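PDB 3DWO: probable outer membrane protein from Pseudomonas aeruginosa, which probably carries long-chain fatty acids or other hydrophobic compounds across the outer membrane, as a member of the FadL family of beta-barrel channels. Local coordinates for residues Phe405-Thr413 against Arg423-Lys431. Numbering follows the deposited sequence.
Sequences FVKEVPLKT and RLDGRATSK. With C8E ((hydroxyethyloxy)tri(ethyloxy)octane), chain F.
Val-409 and Ala-428 exchange both backbone bonds of an antiparallel hydrogen-bonded pair, and Leu-411 and Gly-426 do the same, so this end of a beta hairpin illustrates how neighbouring barrel strands are zipped together. The shortest of the four runs from Leu-411 N to Gly-426 O (2.7 Å). Past the end of strand 395-411, Thr-413 O still accepts from Leu-424 N (2.7 Å). Where that strand is interrupted at Lys-407 and Glu-408, a water spans the gap, accepting from Val-406 N (3.1 Å) and donating to Ser-430 O (2.8 Å).

Salt bridges line the polar face. A bend at chi2 (-75°) brings the end of Lys-412 alongside Asp-425, its NZ meeting OD2 from above the carboxylate plane at 3.1 Å. Glu-408, crossing Arg-427 at about a right angle, appears to form a salt bridge from OE2 to NH1, though the exact place of that oxygen is doubtful. Pro-410 CA lies over one face of the guanidinium, offset toward its rim.

On the other face Leu-411 CD1 rests on Ala-428 CB (4.0 Å), and Leu-424 CD1 lies alongside Thr-413, whose OG1 bonds to Arg-369 O. Strand 44-63 flanks strand 423-441, with Tyr-58 against Leu-411 and Leu-424, while strand 378-388 flanks strand 395-411 on its other side.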
loop_
_atom_site.group_PDB
_atom_site.type_symbol
_atom_site.label_atom_id
_atom_site.label_comp_id
_atom_site.label_asym_id
_atom_site.label_seq_id
_atom_site.Cartn_x
_atom_site.Cartn_y
_atom_site.Cartn_z
ATOM N N PHE A 405 -13.666 3.962 7.005
ATOM C CA PHE A 405 -13.592 4.479 8.360
ATOM C C PHE A 405 -12.442 3.757 9.044
ATOM O O PHE A 405 -12.505 2.549 9.268
ATOM C CB PHE A 405 -14.890 4.211 9.129
ATOM C CG PHE A 405 -16.119 4.768 8.467
ATOM C CD1 PHE A 405 -16.809 4.026 7.509
ATOM C CD2 PHE A 405 -16.586 6.040 8.797
ATOM C CE1 PHE A 405 -17.950 4.542 6.890
ATOM C CE2 PHE A 405 -17.723 6.565 8.186
ATOM C CZ PHE A 405 -18.407 5.817 7.232
ATOM N N VAL A 406 -11.393 4.503 9.365
ATOM C CA VAL A 406 -10.213 3.946 10.013
ATOM C C VAL A 406 -10.250 4.314 11.483
ATOM O O VAL A 406 -10.521 5.458 11.830
ATOM C CB VAL A 406 -8.922 4.524 9.393
ATOM C CG1 VAL A 406 -7.702 3.809 9.954
ATOM C CG2 VAL A 406 -8.976 4.397 7.878
ATOM N N LYS A 407 -9.990 3.351 12.356
ATOM C CA LYS A 407 -10.011 3.659 13.775
ATOM C C LYS A 407 -8.786 4.487 14.141
ATOM O O LYS A 407 -7.720 4.352 13.537
ATOM C CB LYS A 407 -10.038 2.381 14.618
ATOM C CG LYS A 407 -8.797 1.527 14.504
ATOM C CD LYS A 407 -8.480 0.843 15.837
ATOM C CE LYS A 407 -9.637 -0.018 16.334
ATOM N NZ LYS A 407 -9.328 -0.641 17.656
ATOM N N GLU A 408 -8.959 5.360 15.122
ATOM C CA GLU A 408 -7.879 6.205 15.601
ATOM C C GLU A 408 -6.870 5.284 16.286
ATOM O O GLU A 408 -7.239 4.473 17.141
ATOM C CB GLU A 408 -8.442 7.223 16.590
ATOM C CG GLU A 408 -7.427 8.172 17.180
ATOM C CD GLU A 408 -8.072 9.162 18.124
ATOM O OE1 GLU A 408 -8.896 9.979 17.659
ATOM O OE2 GLU A 408 -7.766 9.116 19.331
ATOM N N VAL A 409 -5.602 5.393 15.904
ATOM C CA VAL A 409 -4.573 4.544 16.489
ATOM C C VAL A 409 -3.479 5.315 17.189
ATOM O O VAL A 409 -3.223 6.478 16.884
ATOM C CB VAL A 409 -3.897 3.650 15.425
ATOM C CG1 VAL A 409 -4.796 2.473 15.082
ATOM C CG2 VAL A 409 -3.588 4.481 14.173
ATOM N N PRO A 410 -2.817 4.670 18.154
ATOM C CA PRO A 410 -1.732 5.307 18.899
ATOM C C PRO A 410 -0.390 5.164 18.191
ATOM O O PRO A 410 -0.172 4.227 17.427
ATOM C CB PRO A 410 -1.752 4.562 20.228
ATOM C CG PRO A 410 -2.107 3.158 19.788
ATOM C CD PRO A 410 -3.224 3.400 18.790
ATOM N N LEU A 411 0.493 6.123 18.436
ATOM C CA LEU A 411 1.841 6.109 17.898
ATOM C C LEU A 411 2.727 6.251 19.126
ATOM O O LEU A 411 2.681 7.269 19.816
ATOM C CB LEU A 411 2.072 7.279 16.938
ATOM C CG LEU A 411 1.797 7.009 15.456
ATOM C CD1 LEU A 411 0.406 6.467 15.280
ATOM C CD2 LEU A 411 1.963 8.292 14.665
ATOM N N LYS A 412 3.514 5.217 19.402
ATOM C CA LYS A 412 4.402 5.198 20.557
ATOM C C LYS A 412 5.810 4.927 20.064
ATOM O O LYS A 412 6.636 4.374 20.785
ATOM C CB LYS A 412 3.985 4.077 21.508
ATOM C CG LYS A 412 2.551 4.167 22.014
ATOM C CD LYS A 412 2.393 5.258 23.062
ATOM C CE LYS A 412 1.038 5.145 23.757
ATOM N NZ LYS A 412 0.892 6.125 24.873
ATOM N N THR A 413 6.066 5.328 18.825
ATOM C CA THR A 413 7.346 5.120 18.165
ATOM C C THR A 413 8.589 5.569 18.930
ATOM O O THR A 413 8.657 6.682 19.443
ATOM C CB THR A 413 7.354 5.819 16.795
ATOM O OG1 THR A 413 6.031 5.790 16.244
ATOM C CG2 THR A 413 8.302 5.103 15.839
ATOM N N ARG A 423 11.291 9.761 20.641
ATOM C CA ARG A 423 10.081 8.952 20.709
ATOM C C ARG A 423 8.818 9.780 20.535
ATOM O O ARG A 423 8.790 10.973 20.841
ATOM C CB ARG A 423 10.003 8.199 22.041
ATOM C CG ARG A 423 9.603 9.041 23.230
ATOM C CD ARG A 423 9.517 8.173 24.492
ATOM N NE ARG A 423 9.334 8.973 25.698
ATOM C CZ ARG A 423 8.172 9.474 26.104
ATOM N NH1 ARG A 423 7.069 9.253 25.405
ATOM N NH2 ARG A 423 8.118 10.214 27.205
ATOM N N LEU A 424 7.770 9.132 20.046
ATOM C CA LEU A 424 6.491 9.797 19.843
ATOM C C LEU A 424 5.483 9.311 20.882
ATOM O O LEU A 424 5.599 8.206 21.411
ATOM C CB LEU A 424 5.950 9.486 18.444
ATOM C CG LEU A 424 6.843 9.808 17.237
ATOM C CD1 LEU A 424 6.182 9.309 15.967
ATOM C CD2 LEU A 424 7.089 11.311 17.164
ATOM N N ASP A 425 4.501 10.150 21.178
ATOM C CA ASP A 425 3.442 9.783 22.107
ATOM C C ASP A 425 2.198 10.527 21.648
ATOM O O ASP A 425 1.963 11.664 22.053
ATOM C CB ASP A 425 3.779 10.192 23.536
ATOM C CG ASP A 425 2.705 9.765 24.523
ATOM O OD1 ASP A 425 2.746 10.216 25.689
ATOM O OD2 ASP A 425 1.823 8.969 24.129
ATOM N N GLY A 426 1.422 9.889 20.779
ATOM C CA GLY A 426 0.224 10.519 20.266
ATOM C C GLY A 426 -0.624 9.551 19.472
ATOM O O GLY A 426 -0.526 8.340 19.651
ATOM N N ARG A 427 -1.468 10.081 18.594
ATOM C CA ARG A 427 -2.330 9.231 17.786
ATOM C C ARG A 427 -2.602 9.808 16.409
ATOM O O ARG A 427 -2.620 11.024 16.212
ATOM C CB ARG A 427 -3.645 8.980 18.518
ATOM C CG ARG A 427 -4.218 10.211 19.173
ATOM C CD ARG A 427 -5.250 9.843 20.227
ATOM N NE ARG A 427 -4.803 8.746 21.085
ATOM C CZ ARG A 427 -5.117 7.465 20.895
ATOM N NH1 ARG A 427 -5.888 7.108 19.874
ATOM N NH2 ARG A 427 -4.655 6.535 21.721
ATOM N N ALA A 428 -2.809 8.916 15.454
ATOM C CA ALA A 428 -3.074 9.318 14.089
ATOM C C ALA A 428 -4.537 9.099 13.780
ATOM O O ALA A 428 -5.137 8.105 14.196
ATOM C CB ALA A 428 -2.210 8.511 13.130
ATOM N N THR A 429 -5.113 10.049 13.061
ATOM C CA THR A 429 -6.499 9.965 12.660
ATOM C C THR A 429 -6.485 9.997 11.146
ATOM O O THR A 429 -5.905 10.903 10.545
ATOM C CB THR A 429 -7.316 11.153 13.184
ATOM O OG1 THR A 429 -7.389 11.089 14.614
ATOM C CG2 THR A 429 -8.725 11.113 12.610
ATOM N N SER A 430 -7.111 8.998 10.535
ATOM C CA SER A 430 -7.160 8.901 9.087
ATOM C C SER A 430 -8.571 8.689 8.595
ATOM O O SER A 430 -9.422 8.178 9.312
ATOM C CB SER A 430 -6.279 7.749 8.600
ATOM O OG SER A 430 -4.916 8.020 8.873
ATOM N N LYS A 431 -8.799 9.084 7.352
ATOM C CA LYS A 431 -10.095 8.954 6.710
ATOM C C LYS A 431 -9.830 8.718 5.238
ATOM O O LYS A 431 -8.865 9.243 4.684
ATOM C CB LYS A 431 -10.909 10.236 6.895
ATOM C CG LYS A 431 -11.477 10.400 8.290
ATOM C CD LYS A 431 -11.495 11.853 8.765
ATOM C CE LYS A 431 -12.029 12.815 7.710
ATOM N NZ LYS A 431 -10.949 13.279 6.795
HETATM C C2 C8E F . -18.544 3.559 11.116
HETATM C C3 C8E F . -18.220 3.302 12.520
HETATM C C4 C8E F . -16.959 3.976 12.805
HETATM C C5 C8E F . -16.036 3.018 13.493
HETATM C C6 C8E F . -14.632 3.335 13.230
HETATM C C7 C8E F . -14.294 2.301 12.255
HETATM C C8 C8E F . -12.977 1.688 12.567
HETATM O O9 C8E F . -12.655 0.302 12.508
HETATM C C10 C8E F . -13.365 -0.599 13.339
HETATM C C11 C8E F . -12.824 -1.968 13.041
HETATM O O HOH W 1 -12.131 7.477 9.630
#